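Local coordinates for taurine:2-oxoglutarate aminotransferase (Bifidobacterium kashiwanohense PV20-2, PDB 6JIX), which probably transfers the amino group of taurine to 2-oxoglutarate, using pyridoxal 5'-phosphate as its cofactor, at residues V99-P104 with G262-W267; K135-Y140 with D211-I216. All blocks are in the same frame, centred on the assembly; numbering follows the deposited sequence.

Overall arrangement
Following the chain from the N terminus, the first segment reached is the end of helix 89-102, whose last turn is half of contact 1; strand 107-113 and helix 116-131 then lead into strand 135-139. Contact 2 closes the smaller loop when strand 213-219 returns beside that strand, after strand 171-174 and helix 190-208. The larger loop is closed only at 262-267, between strands 248-252 and 276-279, so contact 2 is nested inside the loop closed by contact 1. Their centres lie about 24 Å apart and their nearest atoms about 11 Å. Contact 2 joins neighbouring strands within the seven-stranded sheet; contact 1 packs a helix end against a loop linking two other strands of that sheet.

Contact 1. Residues V99-P104 with G262-W267; sequences VDVADP and GKMFAW
Val-101 and Ala-102, on the last turn of helix 89-102, pack against Met-264, Phe-265 and Trp-267 of a loop in the large domain of this class-III, fold-type I aminotransferase. The loop joins two parallel strands of the central sheet, 248-252 and 276-279, and the contact illustrates how a helix end can be seated on such a connection by apolar side chains.

The tight part gathers round the Phe-265 ring. Its CE2 lies 3.8 Å from Val-101 CG2, with the valine and phenylalanine side chains crossing at about a right angle. Ala-102 comes to the same corner of the ring: its CB approaches obliquely, while its CA sits in the ring plane at the edge, 4.1 Å from Phe-265 CD2. Met-264 CG stands over one ring face, near its centre, and also lies 4.0 Å from Val-101 CG2. Leu-332 of helix 318-333 touches both Val-101 and Met-264.

The loose side is that of the exposed Lys-263 and the partly exposed Asp-100, neither of which takes part in the packing. The side-chain amide of Gln-268 bridges the two segments: its NE2 bonds Val-101 O and its OE1 accepts from Phe-265 N. The carboxylate of Glu-253 holds the backbone N atoms of Ala-266 and Trp-267.

The indole of Trp-267 reaches back to the helix although its CB does not point there. With chi1 at 61°, CG sits between the backbone N and the carbonyl carbon, and the far end of the ring brings CH2 obliquely to 3.6 Å from Ala-102 O.

Contact 2. Residues K135-Y140 with D211-I216; sequences KIFSCY and DSVAAI
The side chains of Phe-137 and Val-213 cross at about a right angle, with Val-213 CG2 set obliquely to the phenylalanine ring, 3.6 Å from Phe-137 CE1. The valine has CG1 anti to its backbone N (chi1 177°), which leaves CG2 as the branch nearest the ring. Farther along the same face, Phe-137 CB rests against Ile-216 CG1 at 3.7 Å, so the phenylalanine is flanked by two aliphatic neighbours of the adjacent strand. Leu-201 and Leu-205 of helix 190-208 also touch its side chain.

Lys-135 shares this face but behaves differently. Its extended chain runs alongside Ser-212, with methylenes CD and CE nearest the hydroxyl. Lys-135 NZ goes on to a salt bridge with Glu-208, while Ser-212 OG has the backbone oxygens of Gly-209, its stronger partner, and Glu-208 to share its single proton.

On the opposite face Ile-136 CD1 approaches Ala-215 CB at 3.8 Å, where helix 116-131 packs on both residues.

Three backbone bonds hold this pairing. Lys-135 N donates to Ser-212 O, Ala-214 N to Lys-135 O at 2.7 Å, and Phe-137 N to Ala-215 O at 2.9 Å. Lys-135 pairs with Val-213 but Ile-136 with Ala-215, and the extra residue, Ala-214, makes a beta bulge, its backbone taking helix-like angles. The two strand segments, 135-139 and 213-216, run parallel, their N-to-C directions 25° apart, with helices on both faces: the three-layer alpha/beta/alpha core typical of the large domain of fold-type I pyridoxal-phosphate enzymes.

Contact 1. Residues V99-P104 with G262-W267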
loop_
_atom_site.group_PDB
_atom_site.type_symbol
_atom_site.label_atom_id
_atom_site.label_comp_id
_atom_site.label_asym_id
_atom_site.label_seq_id
_atom_site.Cartn_x
_atom_site.Cartn_y
_atom_site.Cartn_z
ATOM N N VAL A 99 3.763 -19.422 6.905
ATOM C CA VAL A 99 3.755 -19.919 8.281
ATOM C C VAL A 99 4.735 -21.077 8.430
ATOM O O VAL A 99 5.477 -21.162 9.417
ATOM C CB VAL A 99 2.331 -20.331 8.702
ATOM C CG1 VAL A 99 2.348 -20.955 10.095
ATOM C CG2 VAL A 99 1.383 -19.143 8.655
ATOM N N ASP A 100 4.764 -21.973 7.433
ATOM C CA ASP A 100 5.610 -23.164 7.489
ATOM C C ASP A 100 7.101 -22.810 7.514
ATOM O O ASP A 100 7.842 -23.327 8.353
ATOM C CB ASP A 100 5.285 -24.080 6.306
ATOM C CG ASP A 100 4.080 -24.982 6.568
ATOM O OD1 ASP A 100 3.579 -24.998 7.724
ATOM O OD2 ASP A 100 3.644 -25.678 5.610
ATOM N N VAL A 101 7.568 -21.935 6.610
ATOM C CA VAL A 101 9.000 -21.604 6.591
ATOM C C VAL A 101 9.419 -20.749 7.788
ATOM O O VAL A 101 10.610 -20.691 8.116
ATOM C CB VAL A 101 9.443 -20.892 5.298
ATOM C CG1 VAL A 101 9.102 -21.729 4.076
ATOM C CG2 VAL A 101 8.846 -19.513 5.211
ATOM N N ALA A 102 8.476 -20.045 8.417
ATOM C CA ALA A 102 8.768 -19.215 9.580
ATOM C C ALA A 102 8.895 -20.056 10.844
ATOM O O ALA A 102 9.919 -20.000 11.546
ATOM C CB ALA A 102 7.675 -18.167 9.769
ATOM N N ASP A 103 7.806 -20.780 11.192
ATOM C CA ASP A 103 7.800 -21.798 12.240
ATOM C C ASP A 103 6.377 -22.229 12.574
ATOM O O ASP A 103 5.653 -21.480 13.250
ATOM C CB ASP A 103 8.490 -21.272 13.496
ATOM C CG ASP A 103 8.523 -22.290 14.617
ATOM O OD1 ASP A 103 9.228 -22.022 15.617
ATOM O OD2 ASP A 103 7.849 -23.347 14.508
ATOM N N PRO A 104 5.958 -23.436 12.158
ATOM C CA PRO A 104 4.538 -23.809 12.267
ATOM C C PRO A 104 4.104 -24.075 13.686
ATOM O O PRO A 104 2.892 -24.064 13.958
ATOM C CB PRO A 104 4.437 -25.113 11.446
ATOM C CG PRO A 104 5.686 -25.226 10.701
ATOM C CD PRO A 104 6.740 -24.476 11.479
ATOM N N GLY A 262 21.148 -15.175 4.118
ATOM C CA GLY A 262 21.505 -16.576 4.176
ATOM C C GLY A 262 20.508 -17.450 4.912
ATOM O O GLY A 262 20.626 -18.679 4.861
ATOM N N LYS A 263 19.528 -16.857 5.575
ATOM C CA LYS A 263 18.422 -17.567 6.190
ATOM C C LYS A 263 17.132 -17.048 5.569
ATOM O O LYS A 263 17.107 -15.974 4.956
ATOM C CB LYS A 263 18.425 -17.363 7.721
ATOM C CG LYS A 263 19.457 -18.213 8.487
ATOM C CD LYS A 263 18.764 -19.323 9.291
ATOM C CE LYS A 263 19.751 -20.165 10.062
ATOM N NZ LYS A 263 20.962 -19.366 10.321
ATOM N N MET A 264 16.051 -17.820 5.684
ATOM C CA MET A 264 14.811 -17.362 5.058
ATOM C C MET A 264 14.367 -16.014 5.633
ATOM O O MET A 264 13.994 -15.103 4.887
ATOM C CB MET A 264 13.709 -18.410 5.193
ATOM C CG MET A 264 12.475 -18.092 4.340
ATOM S SD MET A 264 12.629 -18.440 2.546
ATOM C CE MET A 264 13.971 -19.633 2.541
ATOM N N PHE A 265 14.416 -15.858 6.951
ATOM C CA PHE A 265 14.174 -14.568 7.574
ATOM C C PHE A 265 15.389 -14.194 8.405
ATOM O O PHE A 265 15.995 -15.050 9.053
ATOM C CB PHE A 265 12.911 -14.595 8.435
ATOM C CG PHE A 265 11.673 -14.936 7.660
ATOM C CD1 PHE A 265 11.240 -14.114 6.623
ATOM C CD2 PHE A 265 10.951 -16.093 7.943
ATOM C CE1 PHE A 265 10.090 -14.433 5.884
ATOM C CE2 PHE A 265 9.807 -16.419 7.206
ATOM C CZ PHE A 265 9.383 -15.588 6.175
ATOM N N ALA A 266 15.766 -12.917 8.361
ATOM C CA ALA A 266 16.971 -12.502 9.071
ATOM C C ALA A 266 16.845 -12.743 10.569
ATOM O O ALA A 266 17.828 -13.123 11.215
ATOM C CB ALA A 266 17.296 -11.033 8.783
ATOM N N TRP A 267 15.649 -12.584 11.140
ATOM C CA TRP A 267 15.570 -12.846 12.569
ATOM C C TRP A 267 15.953 -14.292 12.886
ATOM O O TRP A 267 16.321 -14.593 14.026
ATOM C CB TRP A 267 14.181 -12.489 13.122
ATOM C CG TRP A 267 13.028 -13.243 12.544
ATOM C CD1 TRP A 267 12.152 -12.799 11.594
ATOM C CD2 TRP A 267 12.592 -14.568 12.902
ATOM N NE1 TRP A 267 11.215 -13.769 11.321
ATOM C CE2 TRP A 267 11.457 -14.861 12.112
ATOM C CE3 TRP A 267 13.057 -15.538 13.800
ATOM C CZ2 TRP A 267 10.784 -16.085 12.195
ATOM C CZ3 TRP A 267 12.387 -16.752 13.880
ATOM C CH2 TRP A 267 11.264 -17.013 13.080
#

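Contact 2. Residues K135-Y140 with D211-I216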
loop_
_atom_site.group_PDB
_atom_site.type_symbol
_atom_site.label_atom_id
_atom_site.label_comp_id
_atom_site.label_asym_id
_atom_site.label_seq_id
_atom_site.Cartn_x
_atom_site.Cartn_y
_atom_site.Cartn_z
ATOM N N LYS A 135 1.669 2.520 23.403
ATOM C CA LYS A 135 2.969 2.999 22.938
ATOM C C LYS A 135 3.699 1.981 22.072
ATOM O O LYS A 135 3.652 0.775 22.331
ATOM C CB LYS A 135 3.851 3.365 24.134
ATOM C CG LYS A 135 3.509 4.698 24.769
ATOM C CD LYS A 135 4.294 4.918 26.052
ATOM C CE LYS A 135 3.518 5.811 27.026
ATOM N NZ LYS A 135 4.421 6.557 27.943
ATOM N N ILE A 136 4.428 2.495 21.081
ATOM C CA ILE A 136 5.313 1.720 20.215
ATOM C C ILE A 136 6.724 2.268 20.394
ATOM O O ILE A 136 6.948 3.473 20.219
ATOM C CB ILE A 136 4.910 1.815 18.732
ATOM C CG1 ILE A 136 3.480 1.314 18.494
ATOM C CG2 ILE A 136 5.959 1.116 17.860
ATOM C CD1 ILE A 136 3.276 -0.179 18.710
ATOM N N PHE A 137 7.670 1.395 20.744
ATOM C CA PHE A 137 9.088 1.742 20.738
ATOM C C PHE A 137 9.712 1.347 19.404
ATOM O O PHE A 137 9.462 0.248 18.888
ATOM C CB PHE A 137 9.833 1.027 21.875
ATOM C CG PHE A 137 9.886 1.806 23.168
ATOM C CD1 PHE A 137 8.741 2.362 23.711
ATOM C CD2 PHE A 137 11.084 1.968 23.841
ATOM C CE1 PHE A 137 8.788 3.085 24.898
ATOM C CE2 PHE A 137 11.143 2.688 25.043
ATOM C CZ PHE A 137 9.989 3.251 25.570
ATOM N N SER A 138 10.552 2.226 18.858
ATOM C CA SER A 138 11.297 1.860 17.658
ATOM C C SER A 138 12.606 2.631 17.617
ATOM O O SER A 138 12.787 3.628 18.327
ATOM C CB SER A 138 10.491 2.102 16.381
ATOM O OG SER A 138 9.900 3.380 16.384
ATOM N N CYS A 139 13.512 2.166 16.756
ATOM C CA CYS A 139 14.876 2.675 16.749
ATOM C C CYS A 139 14.979 3.953 15.932
ATOM O O CYS A 139 14.322 4.100 14.895
ATOM C CB CYS A 139 15.838 1.644 16.171
ATOM S SG CYS A 139 15.726 0.025 16.892
ATOM N N TYR A 140 15.837 4.867 16.399
ATOM C CA TYR A 140 16.158 6.065 15.627
ATOM C C TYR A 140 16.839 5.709 14.307
ATOM O O TYR A 140 16.584 6.345 13.277
ATOM C CB TYR A 140 17.055 6.995 16.448
ATOM C CG TYR A 140 16.326 7.952 17.364
ATOM C CD1 TYR A 140 15.408 8.865 16.865
ATOM C CD2 TYR A 140 16.562 7.953 18.736
ATOM C CE1 TYR A 140 14.735 9.753 17.722
ATOM C CE2 TYR A 140 15.901 8.838 19.594
ATOM C CZ TYR A 140 14.993 9.738 19.085
ATOM O OH TYR A 140 14.332 10.617 19.931
ATOM N N ASP A 211 4.159 -1.195 31.209
ATOM C CA ASP A 211 2.767 -1.606 31.036
ATOM C C ASP A 211 2.046 -0.832 29.945
ATOM O O ASP A 211 0.928 -1.212 29.589
ATOM C CB ASP A 211 1.992 -1.444 32.353
ATOM C CG ASP A 211 2.165 -2.640 33.274
ATOM O OD1 ASP A 211 2.919 -3.571 32.893
ATOM O OD2 ASP A 211 1.550 -2.657 34.365
ATOM N N SER A 212 2.625 0.259 29.443
ATOM C CA SER A 212 2.001 1.042 28.386
ATOM C C SER A 212 2.638 0.829 27.016
ATOM O O SER A 212 2.230 1.495 26.053
ATOM C CB SER A 212 2.047 2.530 28.737
ATOM O OG SER A 212 3.351 3.046 28.531
ATOM N N VAL A 213 3.614 -0.070 26.904
ATOM C CA VAL A 213 4.323 -0.306 25.653
ATOM C C VAL A 213 3.753 -1.561 25.024
ATOM O O VAL A 213 3.939 -2.660 25.554
ATOM C CB VAL A 213 5.833 -0.460 25.855
ATOM C CG1 VAL A 213 6.476 -0.777 24.500
ATOM C CG2 VAL A 213 6.426 0.790 26.466
ATOM N N ALA A 214 3.058 -1.393 23.889
ATOM C CA ALA A 214 2.451 -2.533 23.212
ATOM C C ALA A 214 3.487 -3.356 22.464
ATOM O O ALA A 214 3.409 -4.590 22.444
ATOM C CB ALA A 214 1.375 -2.061 22.239
ATOM N N ALA A 215 4.484 -2.696 21.882
ATOM C CA ALA A 215 5.408 -3.390 21.003
ATOM C C ALA A 215 6.710 -2.607 20.870
ATOM O O ALA A 215 6.728 -1.370 20.890
ATOM C CB ALA A 215 4.785 -3.602 19.614
ATOM N N ILE A 216 7.796 -3.351 20.722
ATOM C CA ILE A 216 9.046 -2.814 20.231
ATOM C C ILE A 216 9.171 -3.265 18.786
ATOM O O ILE A 216 9.100 -4.467 18.492
ATOM C CB ILE A 216 10.232 -3.303 21.070
ATOM C CG1 ILE A 216 10.208 -2.659 22.453
ATOM C CG2 ILE A 216 11.553 -3.003 20.358
ATOM C CD1 ILE A 216 11.391 -3.069 23.294
#